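PDB 4BGV: malate dehydrogenase from Picrophilus torridus, which catalyses the reversible, NAD-dependent oxidation of malate to oxaloacetate, a step of the tricarboxylic acid cycle. Local coordinates for residues Ser154-Thr159 against Tyr232-Ser237; Ile238-Glu243 against Arg251-Ala256; Thr159-Glu164 against Val172-Ile177; Met184-Arg189 against Arg213-Gly218; Ile5-Ala10 against Gln19-Arg24. All blocks are in the same frame, centred on the assembly; numbering follows the deposited sequence. Where two conformers were deposited one is given.

Interaction 1 (Ser154-Thr159 against Tyr232-Ser237); sequences STRFRT and YAPGIS
With its OG anti to the carbonyl carbon (chi1 -61°), Ser237 turns its hydroxyl toward Thr155, whose chi1 of -26° lies away from any staggered value in the conformer given. Helices 150-165 and 232-246 of the alpha/beta C-terminal domain of the LDH/MDH fold pack side by side here. Ser237 OG accepts from Thr155 OG1 at 3.3 Å, a weak bond that belongs to one of two Thr155 conformers and is therefore doubtful. Ser237 OG is held more firmly within its own helix, donating to Ala233 O at 2.8 Å from above the carbonyl plane, while Ser237 N supplies that oxygen with a second hydrogen bond. Thr155 O is likewise gripped twice: Thr159 OG1 and Thr159 N approach it from opposite faces of its plane.

Arg156, inferred by similarity to bind substrate, carries its guanidinium past the helix pair toward Pro234. Its strongest polar partner is Glu48 of the second subunit, which forms a salt bridge with NE. Asp45 of that subunit accepts hydrogen bonds from the backbone N atoms of Tyr232 and Ala233, so both helices meet the same neighbour. Pro234 CG sits obliquely to the Arg156 guanidinium, 4.5 Å from Arg156 NH2.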
# COMPACT_ATOMS: atom_id res chain seq x y z
N SER A 154 21.31 -7.85 5.12
CA SER A 154 20.27 -8.83 5.45
C SER A 154 19.27 -8.96 4.32
O SER A 154 18.78 -10.07 4.06
CB SER A 154 19.56 -8.52 6.78
OG SER A 154 18.78 -7.36 6.68
N THR A 155 18.95 -7.88 3.62
CA THR A 155 18.01 -7.98 2.51
C THR A 155 18.59 -8.82 1.39
O THR A 155 17.89 -9.60 0.77
CB THR A 155 17.61 -6.61 1.95
OG1 THR A 155 17.76 -5.61 2.95
CG2 THR A 155 16.17 -6.66 1.50
N ARG A 156 19.89 -8.67 1.14
CA ARG A 156 20.54 -9.49 0.10
C ARG A 156 20.54 -10.97 0.52
O ARG A 156 20.14 -11.84 -0.25
CB ARG A 156 21.97 -9.00 -0.19
CG ARG A 156 22.02 -7.60 -0.82
CD ARG A 156 23.34 -7.39 -1.57
NE ARG A 156 23.35 -6.14 -2.32
CZ ARG A 156 24.12 -5.09 -2.03
NH1 ARG A 156 24.97 -5.15 -1.00
NH2 ARG A 156 24.05 -3.98 -2.77
N PHE A 157 20.97 -11.22 1.75
CA PHE A 157 21.08 -12.58 2.30
C PHE A 157 19.69 -13.25 2.21
O PHE A 157 19.55 -14.40 1.79
CB PHE A 157 21.57 -12.45 3.76
CG PHE A 157 22.13 -13.71 4.38
CD1 PHE A 157 22.01 -14.95 3.78
CD2 PHE A 157 22.78 -13.63 5.61
CE1 PHE A 157 22.53 -16.09 4.39
CE2 PHE A 157 23.31 -14.79 6.23
CZ PHE A 157 23.19 -16.01 5.61
N ARG A 158 18.64 -12.52 2.58
CA ARG A 158 17.28 -13.06 2.50
C ARG A 158 16.83 -13.37 1.06
O ARG A 158 16.15 -14.36 0.81
CB ARG A 158 16.27 -12.09 3.13
CG ARG A 158 16.39 -11.97 4.65
CD ARG A 158 15.52 -10.79 5.15
NE ARG A 158 14.10 -11.05 5.00
CZ ARG A 158 13.15 -10.13 5.20
NH1 ARG A 158 13.50 -8.90 5.54
NH2 ARG A 158 11.86 -10.45 5.05
N THR A 159 17.19 -12.49 0.14
CA THR A 159 16.85 -12.71 -1.27
C THR A 159 17.45 -14.04 -1.75
O THR A 159 16.75 -14.86 -2.36
CB THR A 159 17.36 -11.57 -2.16
OG1 THR A 159 16.77 -10.33 -1.73
CG2 THR A 159 17.03 -11.82 -3.63
N TYR A 232 18.87 0.62 -5.74
CA TYR A 232 17.50 0.22 -5.42
C TYR A 232 17.37 -0.48 -4.07
O TYR A 232 16.57 -0.07 -3.22
CB TYR A 232 16.89 -0.65 -6.52
CG TYR A 232 16.56 0.12 -7.78
CD1 TYR A 232 15.60 1.15 -7.75
CD2 TYR A 232 17.21 -0.15 -8.98
CE1 TYR A 232 15.29 1.87 -8.89
CE2 TYR A 232 16.89 0.56 -10.15
CZ TYR A 232 15.94 1.57 -10.09
OH TYR A 232 15.63 2.30 -11.22
N ALA A 233 18.13 -1.56 -3.88
CA ALA A 233 18.08 -2.27 -2.60
C ALA A 233 18.60 -1.41 -1.43
O ALA A 233 17.96 -1.36 -0.38
CB ALA A 233 18.79 -3.62 -2.68
N PRO A 234 19.74 -0.70 -1.63
CA PRO A 234 20.13 0.26 -0.59
C PRO A 234 19.02 1.28 -0.30
O PRO A 234 18.76 1.55 0.87
CB PRO A 234 21.33 0.97 -1.21
CG PRO A 234 21.96 -0.10 -2.09
CD PRO A 234 20.77 -0.80 -2.69
N GLY A 235 18.35 1.80 -1.32
CA GLY A 235 17.31 2.80 -1.09
C GLY A 235 16.21 2.36 -0.12
O GLY A 235 15.86 3.10 0.81
N ILE A 236 15.67 1.17 -0.33
CA ILE A 236 14.63 0.68 0.58
C ILE A 236 15.23 0.26 1.94
O ILE A 236 14.60 0.44 2.97
CB ILE A 236 13.73 -0.42 -0.06
CG1 ILE A 236 12.61 -0.86 0.90
CG2 ILE A 236 14.55 -1.64 -0.55
CD1 ILE A 236 11.62 0.24 1.23
N SER A 237 16.46 -0.25 1.94
CA SER A 237 17.12 -0.63 3.20
C SER A 237 17.31 0.59 4.11
O SER A 237 17.17 0.49 5.33
CB SER A 237 18.48 -1.30 2.92
OG SER A 237 18.30 -2.48 2.17

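Interaction 2 (Ile238-Glu243 against Arg251-Ala256); sequences IAVMVE and RVIPCA
Helix 238-243 and strand 251-256 run roughly antiparallel, their axes at 136° and 9.6 Å apart at closest approach, with Met241 and Arg251 the nearest CA pair at 7.8 Å. From the strand, Arg251, Ile253 and Cys255 point their CB atoms at the helix, matching the two-residue repeat of an extended chain. Val240 meets two of them. Its CG2 lies 4.2 Å from Ile253 CD1, the two side chains crossing at about a right angle, and its CB is 4.1 Å from Arg251 NH1. Ile253 CD1 also covers one face of the Arg251 guanidinium, over its centre. Met241 reaches Cys255 through a bend at chi3 (67°) that brings CE to 3.7 Å from SG.

The polar end of the interface is bridged by a water at the guanidinium edge, in its plane. This water accepts from Arg251 NH1 and donates to Val240 O and to Glu243 OE2, the latter at 2.7 Å. It thus links opposite charges whose nearest atoms, Glu243 OE2 and Arg251 NH1, remain 5.0 Å apart. Glu243 also pairs with Arg249, and Arg251 NH2 makes a salt bridge to Asp171 of the third subunit. The whole is a helix packed on strand 251-259 of the antiparallel sheet with 272-281 and 284-288 in the LDH/MDH C-terminal domain.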
# COMPACT_ATOMS: atom_id res chain seq x y z
N ILE A 238 17.60 1.72 3.50
CA ILE A 238 17.76 2.98 4.22
C ILE A 238 16.40 3.51 4.67
O ILE A 238 16.23 3.93 5.83
CB ILE A 238 18.43 4.01 3.30
CG1 ILE A 238 19.87 3.58 2.99
CG2 ILE A 238 18.38 5.41 3.93
CD1 ILE A 238 20.41 4.26 1.72
N ALA A 239 15.42 3.49 3.76
CA ALA A 239 14.08 4.00 4.09
C ALA A 239 13.44 3.26 5.27
O ALA A 239 12.76 3.88 6.09
CB ALA A 239 13.17 3.96 2.87
N VAL A 240 13.64 1.94 5.38
CA VAL A 240 13.03 1.24 6.52
C VAL A 240 13.63 1.72 7.85
O VAL A 240 12.94 1.76 8.86
CB VAL A 240 13.06 -0.31 6.40
CG1 VAL A 240 12.24 -0.77 5.20
CG2 VAL A 240 14.49 -0.83 6.34
N MET A 241 14.90 2.10 7.83
CA MET A 241 15.54 2.69 9.02
C MET A 241 14.96 4.08 9.31
O MET A 241 14.60 4.38 10.45
CB MET A 241 17.05 2.82 8.83
CG MET A 241 17.78 1.49 8.83
SD MET A 241 19.46 1.61 8.15
CE MET A 241 20.30 2.62 9.39
N VAL A 242 14.87 4.91 8.27
CA VAL A 242 14.36 6.28 8.45
C VAL A 242 12.91 6.28 8.97
O VAL A 242 12.57 7.03 9.91
CB VAL A 242 14.42 7.06 7.12
CG1 VAL A 242 13.76 8.45 7.28
CG2 VAL A 242 15.88 7.18 6.63
N GLU A 243 12.06 5.45 8.38
CA GLU A 243 10.65 5.46 8.78
C GLU A 243 10.48 4.91 10.21
O GLU A 243 9.54 5.28 10.91
CB GLU A 243 9.78 4.69 7.77
CG GLU A 243 9.91 3.19 7.87
CD GLU A 243 9.16 2.45 6.78
OE1 GLU A 243 8.66 3.10 5.83
OE2 GLU A 243 9.06 1.22 6.88
N ARG A 251 11.51 -0.87 15.00
CA ARG A 251 12.11 -1.96 14.23
C ARG A 251 13.37 -2.42 14.96
O ARG A 251 14.06 -1.61 15.60
CB ARG A 251 12.53 -1.48 12.83
CG ARG A 251 11.39 -1.01 11.91
CD ARG A 251 10.39 -2.13 11.59
NE ARG A 251 11.04 -3.38 11.21
CZ ARG A 251 11.39 -3.70 9.97
NH1 ARG A 251 11.17 -2.86 8.96
NH2 ARG A 251 11.98 -4.88 9.74
N VAL A 252 13.69 -3.70 14.81
CA VAL A 252 14.93 -4.25 15.33
C VAL A 252 15.75 -4.73 14.14
O VAL A 252 15.45 -5.78 13.54
CB VAL A 252 14.69 -5.40 16.34
CG1 VAL A 252 16.02 -6.00 16.79
CG2 VAL A 252 13.90 -4.87 17.54
N ILE A 253 16.76 -3.95 13.81
CA ILE A 253 17.59 -4.15 12.62
C ILE A 253 19.05 -3.86 13.01
O ILE A 253 19.32 -2.91 13.76
CB ILE A 253 17.18 -3.17 11.49
CG1 ILE A 253 15.70 -3.36 11.10
CG2 ILE A 253 18.07 -3.32 10.25
CD1 ILE A 253 15.19 -2.23 10.19
N PRO A 254 19.99 -4.67 12.51
CA PRO A 254 21.40 -4.36 12.77
C PRO A 254 21.82 -3.09 12.04
O PRO A 254 21.62 -2.98 10.83
CB PRO A 254 22.16 -5.57 12.19
CG PRO A 254 21.12 -6.62 11.99
CD PRO A 254 19.83 -5.91 11.74
N CYS A 255 22.38 -2.15 12.78
CA CYS A 255 22.87 -0.89 12.20
C CYS A 255 24.16 -0.53 12.91
O CYS A 255 24.41 -0.99 14.01
CB CYS A 255 21.88 0.25 12.44
SG CYS A 255 20.20 -0.08 11.87
N ALA A 256 24.96 0.34 12.29
CA ALA A 256 26.14 0.84 12.97
C ALA A 256 25.68 1.75 14.10
O ALA A 256 24.94 2.72 13.89
CB ALA A 256 27.03 1.59 12.00
O HOH W 1 10.54 0.17 8.93

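Interaction 3 (Thr159-Glu164 against Val172-Ile177); sequences TFLAQE and VNAFVI
This is an apolar helix-on-strand contact in the C-terminal domain, where the last turns of helix 150-165 pack against the beginning of strand 172-178, the next strand in the chain. The short axes approach to 8.3 Å with an angle of 139° between their directions, as the chain reverses through a loop of a few residues. The nearest CA atoms, those of Ala162 and Val172, are 6.2 Å apart, a close approach that the small alanine allows.

Val172 fills the join with both branches. Its CG1, anti to the backbone N (chi1 180°), touches Leu161 CB and lies 3.6 Å from Leu161 CD1. The other branch, CG2, faces Ala162, with Ala162 CB 3.7 Å away. Leu161 and Val172 pass each other at a slant, and the leucine runs on along the strand so that its CD1 also meets Ala174 CB at 4.1 Å. The intervening Asn173 has its CB directed away from the helix, and its ND2 is hydrogen-bonded to Asn192 of the adjoining strand.

Leu161 also packs on Ile210 of helix 204-215 and on Ile198. Across the two segments there is no hydrogen bond or charged pair; the contact rests on methyl and methylene groups, so its cohesion comes from shape fit and the exclusion of water.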
# COMPACT_ATOMS: atom_id res chain seq x y z
N THR A 159 17.19 -12.49 0.14
CA THR A 159 16.85 -12.71 -1.27
C THR A 159 17.45 -14.04 -1.75
O THR A 159 16.75 -14.86 -2.36
CB THR A 159 17.36 -11.57 -2.16
OG1 THR A 159 16.77 -10.33 -1.73
CG2 THR A 159 17.03 -11.82 -3.63
N PHE A 160 18.73 -14.25 -1.45
CA PHE A 160 19.45 -15.44 -1.91
C PHE A 160 18.88 -16.72 -1.29
O PHE A 160 18.71 -17.75 -1.98
CB PHE A 160 20.95 -15.32 -1.59
CG PHE A 160 21.61 -14.06 -2.12
CD1 PHE A 160 21.17 -13.46 -3.30
CD2 PHE A 160 22.69 -13.49 -1.45
CE1 PHE A 160 21.79 -12.30 -3.78
CE2 PHE A 160 23.31 -12.33 -1.92
CZ PHE A 160 22.86 -11.73 -3.09
N LEU A 161 18.60 -16.67 0.01
CA LEU A 161 18.00 -17.81 0.71
C LEU A 161 16.62 -18.14 0.15
O LEU A 161 16.28 -19.31 -0.09
CB LEU A 161 17.89 -17.50 2.20
CG LEU A 161 19.17 -17.49 3.03
CD1 LEU A 161 18.89 -16.95 4.43
CD2 LEU A 161 19.74 -18.90 3.11
N ALA A 162 15.80 -17.11 -0.05
CA ALA A 162 14.43 -17.31 -0.51
C ALA A 162 14.42 -17.92 -1.91
O ALA A 162 13.63 -18.82 -2.20
CB ALA A 162 13.66 -15.99 -0.50
N GLN A 163 15.32 -17.47 -2.77
CA GLN A 163 15.36 -18.06 -4.10
C GLN A 163 15.90 -19.48 -4.07
O GLN A 163 15.44 -20.33 -4.83
CB GLN A 163 16.11 -17.16 -5.09
CG GLN A 163 15.38 -15.81 -5.28
CD GLN A 163 15.41 -15.28 -6.72
OE1 GLN A 163 14.36 -15.07 -7.35
NE2 GLN A 163 16.61 -15.02 -7.22
N GLU A 164 16.84 -19.76 -3.17
CA GLU A 164 17.40 -21.10 -3.09
C GLU A 164 16.37 -22.11 -2.57
O GLU A 164 16.33 -23.25 -3.02
CB GLU A 164 18.63 -21.12 -2.20
CG GLU A 164 19.41 -22.42 -2.26
CD GLU A 164 20.15 -22.57 -3.57
OE1 GLU A 164 20.56 -21.55 -4.16
OE2 GLU A 164 20.32 -23.72 -4.02
N VAL A 172 11.73 -15.38 5.13
CA VAL A 172 13.14 -15.66 5.37
C VAL A 172 13.71 -14.61 6.33
O VAL A 172 13.43 -13.41 6.21
CB VAL A 172 13.97 -15.68 4.07
CG1 VAL A 172 15.42 -15.96 4.38
CG2 VAL A 172 13.45 -16.75 3.11
N ASN A 173 14.49 -15.07 7.30
CA ASN A 173 15.17 -14.18 8.24
C ASN A 173 16.64 -14.48 8.22
O ASN A 173 17.04 -15.62 8.41
CB ASN A 173 14.61 -14.40 9.64
CG ASN A 173 13.12 -14.16 9.70
OD1 ASN A 173 12.68 -13.02 9.69
ND2 ASN A 173 12.33 -15.24 9.70
N ALA A 174 17.46 -13.47 7.99
CA ALA A 174 18.90 -13.67 7.87
C ALA A 174 19.62 -12.74 8.84
O ALA A 174 19.48 -11.52 8.76
CB ALA A 174 19.35 -13.39 6.44
N PHE A 175 20.39 -13.33 9.75
CA PHE A 175 20.98 -12.59 10.86
C PHE A 175 22.43 -12.22 10.56
O PHE A 175 23.29 -13.09 10.47
CB PHE A 175 20.91 -13.44 12.14
CG PHE A 175 21.16 -12.66 13.39
CD1 PHE A 175 22.44 -12.44 13.84
CD2 PHE A 175 20.11 -12.13 14.11
CE1 PHE A 175 22.68 -11.73 14.99
CE2 PHE A 175 20.34 -11.41 15.26
CZ PHE A 175 21.63 -11.21 15.70
N VAL A 176 22.69 -10.92 10.40
CA VAL A 176 24.06 -10.45 10.22
C VAL A 176 24.37 -9.24 11.08
O VAL A 176 23.54 -8.35 11.25
CB VAL A 176 24.34 -10.09 8.75
CG1 VAL A 176 24.46 -11.36 7.90
CG2 VAL A 176 23.25 -9.18 8.22
N ILE A 177 25.58 -9.20 11.63
CA ILE A 177 26.04 -8.02 12.33
C ILE A 177 27.42 -7.61 11.79
O ILE A 177 27.95 -8.24 10.87
CB ILE A 177 26.10 -8.23 13.88
CG1 ILE A 177 27.07 -9.36 14.25
CG2 ILE A 177 24.70 -8.53 14.44
CD1 ILE A 177 27.22 -9.54 15.79

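Interaction 4 (Met184-Arg189 against Arg213-Gly218); sequences MVPFIR and RTRFGG
Arg215 closes the contact by donating from NH1 to the backbone oxygen of Met184, fastening the end of helix 204-215 to strand 184-193 of the antiparallel sheet in the LDH/MDH C-terminal domain. The bond is 2.9 Å long with an N-H...O angle of 153°. It is not flat: the donor is tilted 33° from the carbonyl plane, and the oxygen lies a little off the guanidinium plane, near its edge. Arg215 starts from a CB not aimed at the strand, but with its chain extended from CG to NE it carries the guanidinium across. NH1 also donates to Gly181 O, so this one nitrogen ties the helix to two points around the strand's start.

Met184 has CG anti to its backbone nitrogen and a bend at chi3 (85°), which brings SD and CE against Thr214 and Arg215. Its SD meets Thr214 CG2 at 3.6 Å, the two side chains crossing at about a right angle, and its CE lies 3.8 Å from Arg215 CG. The Thr214 hydroxyl bonds back to Ile210 O of its own helix. Thr214 also packs on Phe157 and Phe160. By similarity the active site is close: the Thr214 side chain is about 5 Å from that of substrate-binding Arg156, and Met184's about 6 Å from that of His180, the proton acceptor.

Pro186 sets its ring across the arginine, with CD 4.0 Å from Arg215 NH2. A water donates to Met184 O, 3.1 Å from that oxygen.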
# COMPACT_ATOMS: atom_id res chain seq x y z
N MET A 184 31.64 -8.55 7.77
CA MET A 184 30.29 -9.00 8.07
C MET A 184 30.37 -10.26 8.92
O MET A 184 31.25 -11.09 8.71
CB MET A 184 29.54 -9.33 6.77
CG MET A 184 28.04 -9.57 6.92
SD MET A 184 27.34 -10.13 5.33
CE MET A 184 27.66 -11.89 5.40
N VAL A 185 29.45 -10.39 9.87
CA VAL A 185 29.43 -11.57 10.72
C VAL A 185 28.02 -12.15 10.74
O VAL A 185 27.13 -11.64 11.42
CB VAL A 185 29.85 -11.25 12.17
CG1 VAL A 185 29.85 -12.54 13.02
CG2 VAL A 185 31.23 -10.59 12.20
N PRO A 186 27.80 -13.22 9.97
CA PRO A 186 26.48 -13.85 9.99
C PRO A 186 26.34 -14.73 11.23
O PRO A 186 27.34 -15.28 11.69
CB PRO A 186 26.51 -14.74 8.74
CG PRO A 186 27.97 -15.14 8.62
CD PRO A 186 28.77 -13.96 9.12
N PHE A 187 25.13 -14.83 11.77
CA PHE A 187 24.80 -15.89 12.74
C PHE A 187 23.88 -16.83 11.98
O PHE A 187 22.68 -16.56 11.83
CB PHE A 187 24.06 -15.37 13.98
CG PHE A 187 24.92 -14.63 14.98
CD1 PHE A 187 25.90 -13.73 14.57
CD2 PHE A 187 24.71 -14.79 16.34
CE1 PHE A 187 26.68 -13.04 15.51
CE2 PHE A 187 25.46 -14.10 17.28
CZ PHE A 187 26.45 -13.21 16.86
N ILE A 188 24.45 -17.91 11.47
CA ILE A 188 23.67 -18.88 10.71
C ILE A 188 22.58 -19.49 11.57
O ILE A 188 21.46 -19.70 11.11
CB ILE A 188 24.57 -19.99 10.13
CG1 ILE A 188 25.53 -19.40 9.10
CG2 ILE A 188 23.75 -21.10 9.52
CD1 ILE A 188 24.90 -18.39 8.19
N ARG A 189 22.90 -19.73 12.84
CA ARG A 189 21.93 -20.33 13.76
C ARG A 189 20.70 -19.46 14.00
O ARG A 189 19.64 -19.97 14.37
CB ARG A 189 22.59 -20.72 15.08
CG ARG A 189 23.16 -19.55 15.85
CD ARG A 189 24.16 -20.01 16.91
NE ARG A 189 24.76 -18.85 17.55
CZ ARG A 189 24.39 -18.39 18.75
NH1 ARG A 189 23.44 -19.02 19.44
NH2 ARG A 189 25.00 -17.33 19.26
N ARG A 213 28.35 -14.77 -1.16
CA ARG A 213 27.67 -13.85 -2.08
C ARG A 213 27.18 -12.62 -1.36
O ARG A 213 27.22 -11.53 -1.91
CB ARG A 213 26.51 -14.52 -2.81
CG ARG A 213 25.91 -13.69 -3.95
CD ARG A 213 24.77 -14.44 -4.63
NE ARG A 213 24.16 -13.64 -5.69
CZ ARG A 213 23.07 -14.00 -6.35
NH1 ARG A 213 22.43 -15.14 -6.05
NH2 ARG A 213 22.59 -13.20 -7.30
N THR A 214 26.71 -12.81 -0.12
CA THR A 214 26.19 -11.68 0.65
C THR A 214 27.33 -10.75 1.00
O THR A 214 27.19 -9.53 0.91
CB THR A 214 25.48 -12.18 1.92
OG1 THR A 214 24.39 -13.01 1.55
CG2 THR A 214 24.96 -10.99 2.76
N ARG A 215 28.48 -11.32 1.38
CA ARG A 215 29.65 -10.51 1.70
C ARG A 215 30.04 -9.60 0.56
O ARG A 215 30.45 -8.45 0.78
CB ARG A 215 30.87 -11.38 1.99
CG ARG A 215 30.85 -12.08 3.29
CD ARG A 215 32.18 -12.79 3.49
NE ARG A 215 32.09 -13.73 4.59
CZ ARG A 215 32.07 -13.37 5.87
NH1 ARG A 215 32.13 -12.08 6.18
NH2 ARG A 215 31.98 -14.28 6.82
N PHE A 216 29.94 -10.12 -0.66
CA PHE A 216 30.42 -9.38 -1.81
C PHE A 216 29.26 -8.94 -2.69
O PHE A 216 29.45 -8.68 -3.87
CB PHE A 216 31.45 -10.22 -2.57
CG PHE A 216 32.53 -10.74 -1.68
CD1 PHE A 216 33.28 -9.87 -0.92
CD2 PHE A 216 32.77 -12.11 -1.58
CE1 PHE A 216 34.27 -10.33 -0.07
CE2 PHE A 216 33.76 -12.58 -0.74
CZ PHE A 216 34.51 -11.69 0.01
N GLY A 217 28.08 -8.87 -2.09
CA GLY A 217 26.86 -8.48 -2.79
C GLY A 217 26.93 -7.13 -3.47
O GLY A 217 26.40 -6.94 -4.57
N GLY A 218 27.59 -6.18 -2.84
CA GLY A 218 27.74 -4.85 -3.44
C GLY A 218 28.64 -4.91 -4.66
O GLY A 218 28.36 -4.26 -5.68
O HOH W 2 32.51 -13.90 9.21

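Interaction 5 (Ile5-Ala10 against Gln19-Arg24)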
# COMPACT_ATOMS: atom_id res chain seq x y z
N ILE A 5 12.18 15.12 6.33
CA ILE A 5 13.42 14.37 6.16
C ILE A 5 14.28 15.12 5.15
O ILE A 5 13.79 15.48 4.07
CB ILE A 5 13.14 12.94 5.66
CG1 ILE A 5 12.20 12.19 6.62
CG2 ILE A 5 14.44 12.15 5.46
CD1 ILE A 5 10.75 12.13 6.12
N SER A 6 15.53 15.36 5.50
CA SER A 6 16.49 15.92 4.57
C SER A 6 17.38 14.80 4.08
O SER A 6 17.82 13.97 4.87
CB SER A 6 17.34 17.01 5.24
OG SER A 6 16.57 18.17 5.50
N VAL A 7 17.63 14.78 2.77
CA VAL A 7 18.56 13.83 2.15
C VAL A 7 19.73 14.59 1.53
O VAL A 7 19.55 15.37 0.59
CB VAL A 7 17.83 12.99 1.08
CG1 VAL A 7 18.79 12.05 0.37
CG2 VAL A 7 16.66 12.21 1.71
N ILE A 8 20.92 14.37 2.08
CA ILE A 8 22.12 15.03 1.57
C ILE A 8 22.75 14.11 0.52
O ILE A 8 23.16 12.98 0.83
CB ILE A 8 23.10 15.34 2.72
CG1 ILE A 8 22.43 16.24 3.77
CG2 ILE A 8 24.37 16.00 2.19
CD1 ILE A 8 23.36 16.60 4.94
N GLY A 9 22.79 14.58 -0.72
CA GLY A 9 23.24 13.79 -1.85
C GLY A 9 22.06 13.46 -2.74
O GLY A 9 21.08 12.85 -2.29
N ALA A 10 22.13 13.88 -4.00
CA ALA A 10 21.04 13.65 -4.95
C ALA A 10 21.44 12.73 -6.10
O ALA A 10 20.81 12.75 -7.16
CB ALA A 10 20.49 14.98 -5.47
N GLN A 19 12.65 9.10 -3.42
CA GLN A 19 11.48 8.54 -4.10
C GLN A 19 10.82 7.46 -3.24
O GLN A 19 9.59 7.33 -3.22
CB GLN A 19 11.86 7.98 -5.47
CG GLN A 19 10.69 7.29 -6.22
CD GLN A 19 9.59 8.28 -6.65
OE1 GLN A 19 9.59 8.77 -7.78
NE2 GLN A 19 8.64 8.53 -5.76
N THR A 20 11.64 6.70 -2.52
CA THR A 20 11.14 5.65 -1.64
C THR A 20 10.34 6.22 -0.46
O THR A 20 9.23 5.74 -0.13
CB THR A 20 12.30 4.77 -1.12
OG1 THR A 20 12.95 4.18 -2.25
CG2 THR A 20 11.78 3.66 -0.21
N LEU A 21 10.91 7.24 0.19
CA LEU A 21 10.21 7.93 1.28
C LEU A 21 8.89 8.51 0.81
O LEU A 21 7.91 8.49 1.55
CB LEU A 21 11.07 9.05 1.86
CG LEU A 21 12.35 8.53 2.55
CD1 LEU A 21 13.22 9.70 2.98
CD2 LEU A 21 12.01 7.64 3.76
N ALA A 22 8.86 9.03 -0.42
CA ALA A 22 7.61 9.61 -0.95
C ALA A 22 6.55 8.54 -1.16
O ALA A 22 5.41 8.70 -0.72
CB ALA A 22 7.88 10.37 -2.25
N ILE A 23 6.94 7.45 -1.82
CA ILE A 23 6.02 6.32 -2.01
C ILE A 23 5.45 5.79 -0.68
O ILE A 23 4.26 5.49 -0.58
CB ILE A 23 6.73 5.18 -2.79
CG1 ILE A 23 7.01 5.66 -4.22
CG2 ILE A 23 5.91 3.88 -2.76
CD1 ILE A 23 8.09 4.87 -4.95
N ARG A 24 6.30 5.67 0.33
CA ARG A 24 5.88 5.17 1.63
C ARG A 24 5.31 6.29 2.50
O ARG A 24 4.95 6.07 3.66
CB ARG A 24 7.05 4.46 2.33
CG ARG A 24 7.50 3.23 1.52
CD ARG A 24 8.76 2.60 2.09
NE ARG A 24 8.57 1.90 3.37
CZ ARG A 24 8.18 0.62 3.45
NH1 ARG A 24 7.87 -0.04 2.34
NH2 ARG A 24 8.06 0.02 4.64
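Leu21 and Ile5 cross obliquely, and the contact is built round that crossing. Leu21 projects from helix 12-23 toward strand 4-8 with its CG anti to the carbonyl carbon (chi1 -65°), and its CD1 is the methyl that does the touching. It approaches Ile5 CG2 at 3.7 Å. Ile5 places that branch anti to its backbone N, beside the carbonyl carbon, while its longer arm through CG1 takes the other direction. Two residues on, Val7 points the same way from the strand, and its CG2 lies 4.4 Å from Leu21 CD1. A single leucine methyl thus spans two inward-facing strand positions, whereas Ser6 between them turns its CB away from the helix.

The two segments belong to one beta-alpha-beta unit of the Rossmann-type NAD-binding domain: strand 4-8, helix 12-23, strand 28-33. Backbone bonds tie Ile5 and Val7 to strand 28-33, and Leu21 also packs on Ile29 of that strand. The strand leads into Gly9 and Ala10, which by similarity bind NAD; Gly9 has a positive phi (110°), and a CB there would collide with the carbonyl oxygen of Ile8.

Only 97 Å² is buried between the segments, and no hydrogen bond crosses them. The link is purely apolar: here the helix rests on the strand through methyl contacts alone, consistent with cofactor binding by the adjoining glycine-rich turn, as in other Rossmann-type domains.

Interaction 5 comes first along the chain, in the Rossmann-type NAD-binding domain; the other four lie in the C-terminal domain. Interactions 3 and 4 are nested within the loop closed by interaction 1, and interaction 2 follows. Helix 150-165 carries interactions 1 and 3, whose centres are 10 Å apart; helix 232-246 carries interactions 1 and 2, whose centres are 11 Å apart. Interactions 3 and 4 use adjoining strands of one antiparallel sheet, with centres 9 Å apart. Interactions 4 and 5 are about 27 Å apart, centre to centre, on opposite sides of the chain's centre. Helix 232-246 bridges the domains: Glu243 salt-bridges Arg24, and Ala239 packs on Thr20, joining interaction 2 to interaction 5.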